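Local coordinates for protein inactive Zymogen C11 Protease (Parabacteroides distasonis, PDB 6MZO) that is a clostripain-like C11 peptidase captured as an inactive zymogen, probably a cysteine protease precursor that hydrolyses peptide bonds once activated, at residues P12-I17 / M202-A207; E38-G44 / Y195-G200. All blocks are in the same frame, centred on the assembly; numbering follows the deposited sequence.

Contact 1 (P12-I17 / M202-A207); sequences PRTVLI and MFKKEA
Arg-13 plugs its guanidinium between backbone carbonyls at the C-terminal end of helix 195-203 and in the turn after it. Arg-13 NH1 reaches Met-202 O at 2.8 Å and Lys-204 O at 2.8 Å. Both oxygens lie near the guanidinium plane. Lys-204 O takes its N-H within its own carbonyl plane, whereas Met-202 O is met from above. Arg-13 NH2 donates to Lys-205 O at 2.8 Å, less straight at 140°. Arg-13 holds CG opposite the backbone N (chi1 -175°), and its chain bends at chi3 to reach the turn. Ala-207 CB lies over one guanidinium face, 3.7 Å from Arg-13 NH1. Asp-156 supplies the opposite charge, in a salt bridge with Arg-13 NH2. Water 1 donates to both Pro-12 O and Lys-205 O.

Phe-203 turns its ring edge to Arg-13 O, with Phe-203 CE1 3.5 Å away. Val-15 CG2 sits over a ring face in a CH-pi contact, 4.1 Å from the Phe-203 ring centroid. Val-15 CG1 meets Met-202 SD at 4.2 Å, the two side chains crossing at about a right angle. This is helix-on-sheet packing of an alpha/beta fold, as in clan CD peptidases: the C-terminal end of helix 195-203 lies against central strand 14-19.

Contact 2 (E38-G44 / Y195-G200); sequences EGIERDG and YQTIMG
Asp-43 OD2 is gripped by Gly-200 N and water 3, with water 2 close by. Gly-200 N donates to Asp-43 OD2 at 2.8 Å (151°), on the anti lone pair of OD2, away from OD1. Water 3 donates to Asp-43 OD2 at 2.7 Å and also to Thr-197 O. Water 2 lies near OD2 and accepts from Met-199 N at 2.9 Å. The carboxylate thus meets one backbone N-H of helix 195-203 directly and probably a second through water. Asp-43 OD1 holds Arg-42, its neighbour on helix 26-43, in a salt bridge, with Arg-42 NE 2.7 Å from Asp-43 OD1. Replacing Asp-43 by alanine is likely to leave Gly-200 N without this acceptor and the Arg-42 guanidinium without its salt-bridge mate. Arg-42 bends at chi3 (81°), which lays one guanidinium face over Gln-196 O and Thr-197 CA. Thr-197 CG2 touches Arg-42 NH1 at 3.7 Å.

The contact is a close helix pair on one side of the alpha/beta sheet. The axes of the short segments 38-43 and 195-200 approach to 7.0 Å and cross at -45°. Gly-39 makes this approach possible. Gly-39 CA meets Gln-196 O at 3.4 Å in a CA-H...O contact, and a CB there would clash with Tyr-195 O and Met-199 CG. Met-199 CG packs on Gly-39 CA. Bends at chi2 and chi3 carry Met-199 CE to Ile-40 CG1, and both side chains also rest on Leu-50 of strand 49-54.

In the fold
From the N terminus the chain enters strand 14-19, the first partner of contact 1, and then forms helix 26-43, whose C-terminal end serves contact 2. It continues through strands 49-54, 62-69 and 72-80 at one side of the sheet, then through strands 109-115, 155-162 and 178-183. Helix 195-203 follows. Its N-terminal part, 195-200, meets 38-44 and closes a loop of 150 residues. Its last residues and those after them meet 12-17 and close a longer loop of 184 residues. Contact 2 is therefore nested inside contact 1. The centres lie about 12 Å apart, and Met-202 packs on Tyr-195 between them. One helix thus joins a central strand to a neighbouring helix.

Contact 1 (P12-I17 / M202-A207)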
ATOM      1  N   PRO A  12       0.942  21.227  10.961  1.00 31.61           N
ATOM      2  CA  PRO A  12       0.587  21.154   9.567  1.00 29.57           C
ATOM      3  C   PRO A  12       0.013  19.763   9.283  1.00 30.38           C
ATOM      4  O   PRO A  12      -0.797  19.607   8.363  1.00 26.34           O
ATOM      5  CB  PRO A  12       1.942  21.355   8.847  1.00 31.55           C
ATOM      6  CG  PRO A  12       2.620  22.400   9.787  1.00 36.37           C
ATOM      7  CD  PRO A  12       2.311  21.769  11.153  1.00 35.10           C
ATOM      8  N   ARG A  13       0.462  18.762  10.051  1.00 24.85           N
ATOM      9  CA  ARG A  13      -0.055  17.407   9.819  1.00 23.27           C
ATOM     10  C   ARG A  13       0.068  16.572  11.103  1.00 23.67           C
ATOM     11  O   ARG A  13       1.045  16.724  11.870  1.00 24.27           O
ATOM     12  CB  ARG A  13       0.685  16.695   8.682  1.00 22.04           C
ATOM     13  CG  ARG A  13       0.083  15.292   8.318  1.00 20.17           C
ATOM     14  CD  ARG A  13       0.529  14.804   6.898  1.00 22.92           C
ATOM     15  NE  ARG A  13       0.132  15.821   5.950  1.00 21.12           N
ATOM     16  CZ  ARG A  13       0.958  16.757   5.436  1.00 24.55           C
ATOM     17  NH1 ARG A  13       2.276  16.654   5.572  1.00 21.50           N
ATOM     18  NH2 ARG A  13       0.411  17.796   4.801  1.00 23.56           N
ATOM     19  N   THR A  14      -0.904  15.687  11.336  1.00 22.57           N
ATOM     20  CA  THR A  14      -0.715  14.612  12.283  1.00 22.36           C
ATOM     21  C   THR A  14      -0.630  13.296  11.515  1.00 23.80           C
ATOM     22  O   THR A  14      -1.470  13.062  10.682  1.00 21.94           O
ATOM     23  CB  THR A  14      -1.908  14.528  13.274  1.00 24.75           C
ATOM     24  OG1 THR A  14      -1.822  15.617  14.194  1.00 25.78           O
ATOM     25  CG2 THR A  14      -1.951  13.255  14.041  1.00 24.11           C
ATOM     26  N   VAL A  15       0.441  12.557  11.707  1.00 19.33           N
ATOM     27  CA  VAL A  15       0.583  11.234  11.042  1.00 17.76           C
ATOM     28  C   VAL A  15       0.529  10.105  12.090  1.00 20.30           C
ATOM     29  O   VAL A  15       1.158  10.158  13.153  1.00 19.98           O
ATOM     30  CB  VAL A  15       1.942  11.182  10.308  1.00 20.08           C
ATOM     31  CG1 VAL A  15       2.176   9.751   9.696  1.00 19.78           C
ATOM     32  CG2 VAL A  15       2.010  12.225   9.158  1.00 20.53           C
ATOM     33  N   LEU A  16      -0.264   9.075  11.771  1.00 20.31           N
ATOM     34  CA  LEU A  16      -0.368   7.834  12.530  1.00 20.20           C
ATOM     35  C   LEU A  16       0.336   6.744  11.717  1.00 20.67           C
ATOM     36  O   LEU A  16       0.034   6.571  10.531  1.00 20.24           O
ATOM     37  CB  LEU A  16      -1.856   7.435  12.754  1.00 23.01           C
ATOM     38  CG  LEU A  16      -2.007   5.970  13.244  1.00 23.44           C
ATOM     39  CD1 LEU A  16      -1.420   5.883  14.667  1.00 24.08           C
ATOM     40  CD2 LEU A  16      -3.530   5.658  13.205  1.00 24.49           C
ATOM     41  N   ILE A  17       1.300   6.100  12.383  1.00 19.76           N
ATOM     42  CA  ILE A  17       1.928   4.881  11.803  1.00 19.96           C
ATOM     43  C   ILE A  17       1.411   3.707  12.630  1.00 21.78           C
ATOM     44  O   ILE A  17       1.656   3.615  13.851  1.00 21.37           O
ATOM     45  CB  ILE A  17       3.478   4.996  11.828  1.00 19.65           C
ATOM     46  CG1 ILE A  17       3.975   6.304  11.182  1.00 18.30           C
ATOM     47  CG2 ILE A  17       4.045   3.649  11.195  1.00 19.38           C
ATOM     48  CD1 ILE A  17       5.554   6.358  11.035  1.00 18.61           C
ATOM     49  N   MET A 202       7.175  13.366   5.227  1.00 18.29           N
ATOM     50  CA  MET A 202       5.751  13.192   5.616  1.00 16.10           C
ATOM     51  C   MET A 202       5.125  14.457   6.261  1.00 19.89           C
ATOM     52  O   MET A 202       3.914  14.526   6.350  1.00 21.67           O
ATOM     53  CB  MET A 202       5.586  12.006   6.626  1.00 18.84           C
ATOM     54  CG  MET A 202       6.083  10.760   6.065  1.00 21.23           C
ATOM     55  SD  MET A 202       5.747   9.516   7.498  1.00 29.74           S
ATOM     56  CE  MET A 202       6.911   8.241   7.204  1.00 49.21           C
ATOM     57  N   PHE A 203       5.965  15.374   6.736  1.00 18.38           N
ATOM     58  CA  PHE A 203       5.488  16.475   7.581  1.00 19.85           C
ATOM     59  C   PHE A 203       5.672  17.848   6.911  1.00 21.17           C
ATOM     60  O   PHE A 203       5.434  18.850   7.559  1.00 22.08           O
ATOM     61  CB  PHE A 203       6.213  16.425   8.934  1.00 18.59           C
ATOM     62  CG  PHE A 203       5.645  15.399   9.852  1.00 18.71           C
ATOM     63  CD1 PHE A 203       4.473  15.658  10.529  1.00 19.51           C
ATOM     64  CD2 PHE A 203       6.220  14.094   9.981  1.00 18.85           C
ATOM     65  CE1 PHE A 203       3.929  14.740  11.370  1.00 18.89           C
ATOM     66  CE2 PHE A 203       5.686  13.153  10.802  1.00 20.88           C
ATOM     67  CZ  PHE A 203       4.495  13.433  11.504  1.00 21.21           C
ATOM     68  N   LYS A 204       6.153  17.910   5.665  1.00 18.77           N
ATOM     69  CA  LYS A 204       6.114  19.226   4.900  1.00 19.64           C
ATOM     70  C   LYS A 204       4.653  19.735   4.837  1.00 22.35           C
ATOM     71  O   LYS A 204       3.684  18.950   4.918  1.00 24.88           O
ATOM     72  CB  LYS A 204       6.692  19.038   3.527  1.00 21.35           C
ATOM     73  CG  LYS A 204       8.238  18.719   3.643  1.00 21.88           C
ATOM     74  CD  LYS A 204       8.859  18.517   2.268  1.00 22.21           C
ATOM     75  CE  LYS A 204      10.302  18.011   2.432  1.00 21.08           C
ATOM     76  NZ  LYS A 204      10.902  17.731   1.061  1.00 20.39           N
ATOM     77  N   LYS A 205       4.507  21.042   4.704  1.00 20.55           N
ATOM     78  CA  LYS A 205       3.140  21.614   4.733  1.00 23.38           C
ATOM     79  C   LYS A 205       2.224  20.840   3.825  1.00 23.56           C
ATOM     80  O   LYS A 205       1.112  20.484   4.268  1.00 26.16           O
ATOM     81  CB  LYS A 205       3.238  23.086   4.357  1.00 21.67           C
ATOM     82  CG  LYS A 205       1.944  23.865   4.589  1.00 28.86           C
ATOM     83  CD  LYS A 205       2.322  25.323   4.481  1.00 33.94           C
ATOM     84  CE  LYS A 205       1.129  26.084   4.002  1.00 47.76           C
ATOM     85  NZ  LYS A 205       0.105  26.186   5.026  1.00 56.38           N
ATOM     86  N   GLU A 206       2.650  20.583   2.567  1.00 22.63           N
ATOM     87  CA  GLU A 206       2.095  19.540   1.719  1.00 22.24           C
ATOM     88  C   GLU A 206       3.004  18.318   1.873  1.00 24.06           C
ATOM     89  O   GLU A 206       4.236  18.461   1.739  1.00 24.93           O
ATOM     90  CB  GLU A 206       2.045  19.920   0.298  1.00 22.30           C
ATOM     91  CG  GLU A 206       1.048  21.124   0.090  1.00 32.83           C
ATOM     92  CD  GLU A 206       0.938  21.621  -1.325  1.00 46.95           C
ATOM     93  OE1 GLU A 206       1.242  20.863  -2.263  1.00 51.80           O
ATOM     94  OE2 GLU A 206       0.531  22.802  -1.496  1.00 53.19           O
ATOM     95  N   ALA A 207       2.416  17.137   2.085  1.00 21.78           N
ATOM     96  CA  ALA A 207       3.236  15.924   2.174  1.00 21.17           C
ATOM     97  C   ALA A 207       3.987  15.740   0.869  1.00 21.31           C
ATOM     98  O   ALA A 207       3.421  15.843  -0.223  1.00 22.74           O
ATOM     99  CB  ALA A 207       2.315  14.709   2.472  1.00 22.62           C
TER
HETATM  100  O   HOH W   1      -0.614  21.309   6.098  1.00 30.89           O

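Contact 2 (E38-G44 / Y195-G200)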
ATOM      1  N   GLU A  38      15.411   7.447  14.362  1.00 22.85           N
ATOM      2  CA  GLU A  38      16.563   8.096  13.737  1.00 21.33           C
ATOM      3  C   GLU A  38      16.108   9.151  12.716  1.00 20.44           C
ATOM      4  O   GLU A  38      16.783  10.212  12.564  1.00 21.05           O
ATOM      5  CB  GLU A  38      17.498   7.073  13.034  1.00 22.10           C
ATOM      6  CG  GLU A  38      18.144   6.205  14.129  1.00 26.92           C
ATOM      7  CD  GLU A  38      19.232   5.309  13.621  1.00 31.55           C
ATOM      8  OE1 GLU A  38      19.256   5.015  12.422  1.00 34.63           O
ATOM      9  OE2 GLU A  38      20.079   4.903  14.419  1.00 38.12           O
ATOM     10  N   GLY A  39      15.027   8.864  12.021  1.00 19.42           N
ATOM     11  CA  GLY A  39      14.542   9.793  10.990  1.00 20.84           C
ATOM     12  C   GLY A  39      14.028  11.087  11.633  1.00 18.70           C
ATOM     13  O   GLY A  39      14.285  12.186  11.097  1.00 18.90           O
ATOM     14  N   ILE A  40      13.268  10.962  12.733  1.00 18.70           N
ATOM     15  CA  ILE A  40      12.856  12.217  13.395  1.00 19.08           C
ATOM     16  C   ILE A  40      14.034  12.991  13.856  1.00 20.27           C
ATOM     17  O   ILE A  40      14.014  14.256  13.782  1.00 20.61           O
ATOM     18  CB  ILE A  40      11.950  11.891  14.634  1.00 20.42           C
ATOM     19  CG1 ILE A  40      10.693  11.140  14.145  1.00 23.35           C
ATOM     20  CG2 ILE A  40      11.649  13.167  15.451  1.00 24.41           C
ATOM     21  CD1 ILE A  40      10.047  10.423  15.432  1.00 32.79           C
ATOM     22  N   GLU A  41      15.045  12.330  14.432  1.00 20.72           N
ATOM     23  CA  GLU A  41      16.172  13.092  14.939  1.00 21.88           C
ATOM     24  C   GLU A  41      16.949  13.780  13.794  1.00 22.38           C
ATOM     25  O   GLU A  41      17.579  14.826  14.007  1.00 23.46           O
ATOM     26  CB  GLU A  41      17.145  12.201  15.745  1.00 27.61           C
ATOM     27  CG  GLU A  41      16.545  11.581  16.996  1.00 44.96           C
ATOM     28  CD  GLU A  41      17.538  10.640  17.688  1.00 57.70           C
ATOM     29  OE1 GLU A  41      17.255   9.410  17.794  1.00 60.75           O
ATOM     30  OE2 GLU A  41      18.609  11.146  18.075  1.00 61.61           O
ATOM     31  N   ARG A  42      16.935  13.153  12.607  1.00 21.34           N
ATOM     32  CA  ARG A  42      17.644  13.695  11.440  1.00 21.65           C
ATOM     33  C   ARG A  42      16.899  14.855  10.827  1.00 21.49           C
ATOM     34  O   ARG A  42      17.552  15.816  10.430  1.00 24.08           O
ATOM     35  CB  ARG A  42      17.812  12.615  10.343  1.00 21.16           C
ATOM     36  CG  ARG A  42      18.736  13.117   9.246  1.00 24.53           C
ATOM     37  CD  ARG A  42      18.661  12.138   8.072  1.00 26.94           C
ATOM     38  NE  ARG A  42      17.467  12.442   7.287  1.00 32.03           N
ATOM     39  CZ  ARG A  42      17.282  12.138   5.995  1.00 31.69           C
ATOM     40  NH1 ARG A  42      18.266  11.536   5.259  1.00 35.21           N
ATOM     41  NH2 ARG A  42      16.142  12.480   5.415  1.00 25.57           N
ATOM     42  N   ASP A  43      15.562  14.844  10.861  1.00 20.65           N
ATOM     43  CA  ASP A  43      14.806  15.807  10.019  1.00 20.60           C
ATOM     44  C   ASP A  43      14.007  16.838  10.810  1.00 25.00           C
ATOM     45  O   ASP A  43      13.731  17.945  10.308  1.00 23.29           O
ATOM     46  CB  ASP A  43      13.805  15.086   9.175  1.00 19.46           C
ATOM     47  CG  ASP A  43      14.439  14.255   8.029  1.00 19.17           C
ATOM     48  OD1 ASP A  43      15.664  14.370   7.809  1.00 23.08           O
ATOM     49  OD2 ASP A  43      13.655  13.539   7.422  1.00 20.09           O
ATOM     50  N   GLY A  44      13.624  16.430  12.010  1.00 21.22           N
ATOM     51  CA  GLY A  44      12.546  17.230  12.675  1.00 21.24           C
ATOM     52  C   GLY A  44      11.208  17.048  12.009  1.00 22.83           C
ATOM     53  O   GLY A  44      11.070  16.325  11.005  1.00 24.92           O
ATOM     54  N   TYR A 195      12.262   4.447   6.833  1.00 21.69           N
ATOM     55  CA  TYR A 195      11.703   5.518   7.661  1.00 22.31           C
ATOM     56  C   TYR A 195      12.795   6.465   8.034  1.00 22.79           C
ATOM     57  O   TYR A 195      12.539   7.669   8.267  1.00 24.94           O
ATOM     58  CB  TYR A 195      10.996   4.952   8.945  1.00 20.83           C
ATOM     59  CG  TYR A 195       9.751   4.192   8.522  1.00 20.10           C
ATOM     60  CD1 TYR A 195       8.625   4.904   8.112  1.00 20.23           C
ATOM     61  CD2 TYR A 195       9.758   2.820   8.380  1.00 22.91           C
ATOM     62  CE1 TYR A 195       7.471   4.239   7.647  1.00 20.86           C
ATOM     63  CE2 TYR A 195       8.609   2.124   7.905  1.00 25.14           C
ATOM     64  CZ  TYR A 195       7.481   2.870   7.521  1.00 22.40           C
ATOM     65  OH  TYR A 195       6.402   2.227   7.024  1.00 23.57           O
ATOM     66  N   GLN A 196      14.052   5.986   8.117  1.00 21.64           N
ATOM     67  CA  GLN A 196      15.087   6.915   8.602  1.00 20.69           C
ATOM     68  C   GLN A 196      15.399   8.059   7.624  1.00 22.42           C
ATOM     69  O   GLN A 196      16.106   9.020   8.032  1.00 21.34           O
ATOM     70  CB  GLN A 196      16.365   6.106   8.898  1.00 23.72           C
ATOM     71  CG  GLN A 196      17.096   5.587   7.628  1.00 26.41           C
ATOM     72  CD  GLN A 196      16.480   4.366   6.957  1.00 31.87           C
ATOM     73  OE1 GLN A 196      15.489   3.758   7.390  1.00 27.30           O
ATOM     74  NE2 GLN A 196      17.122   3.967   5.838  1.00 35.18           N
ATOM     75  N   THR A 197      14.823   8.026   6.422  1.00 20.25           N
ATOM     76  CA  THR A 197      15.084   9.100   5.476  1.00 18.68           C
ATOM     77  C   THR A 197      13.805   9.820   5.052  1.00 19.00           C
ATOM     78  O   THR A 197      13.902  10.825   4.327  1.00 21.23           O
ATOM     79  CB  THR A 197      15.791   8.622   4.157  1.00 22.56           C
ATOM     80  OG1 THR A 197      14.998   7.656   3.443  1.00 22.10           O
ATOM     81  CG2 THR A 197      17.154   8.050   4.444  1.00 25.85           C
ATOM     82  N   ILE A 198      12.622   9.323   5.390  1.00 18.18           N
ATOM     83  CA  ILE A 198      11.376   9.947   4.855  1.00 17.31           C
ATOM     84  C   ILE A 198      10.548  10.752   5.883  1.00 18.74           C
ATOM     85  O   ILE A 198       9.427  11.218   5.563  1.00 18.27           O
ATOM     86  CB  ILE A 198      10.403   8.933   4.255  1.00 17.35           C
ATOM     87  CG1 ILE A 198      10.101   7.817   5.255  1.00 19.82           C
ATOM     88  CG2 ILE A 198      11.152   8.279   2.984  1.00 20.70           C
ATOM     89  CD1 ILE A 198       8.818   6.932   4.797  1.00 23.92           C
ATOM     90  N   MET A 199      11.033  10.778   7.134  1.00 17.41           N
ATOM     91  CA  MET A 199      10.128  11.376   8.154  1.00 17.79           C
ATOM     92  C   MET A 199       9.845  12.857   7.841  1.00 17.46           C
ATOM     93  O   MET A 199       8.627  13.276   7.866  1.00 18.78           O
ATOM     94  CB  MET A 199      10.728  11.250   9.580  1.00 17.30           C
ATOM     95  CG  MET A 199      10.936   9.756  10.009  1.00 17.19           C
ATOM     96  SD  MET A 199       9.481   8.730   9.828  1.00 20.14           S
ATOM     97  CE  MET A 199       8.296   9.670  10.867  1.00 20.32           C
ATOM     98  N   GLY A 200      10.866  13.658   7.612  1.00 16.24           N
ATOM     99  CA  GLY A 200      10.577  15.059   7.236  1.00 19.36           C
ATOM    100  C   GLY A 200       9.644  15.196   6.014  1.00 19.12           C
ATOM    101  O   GLY A 200       8.771  16.125   6.003  1.00 20.30           O
TER
HETATM  102  O   HOH W   2      13.779  10.804   8.041  1.00 19.56           O
HETATM  103  O   HOH W   3      12.670  13.189   4.901  1.00 20.50           O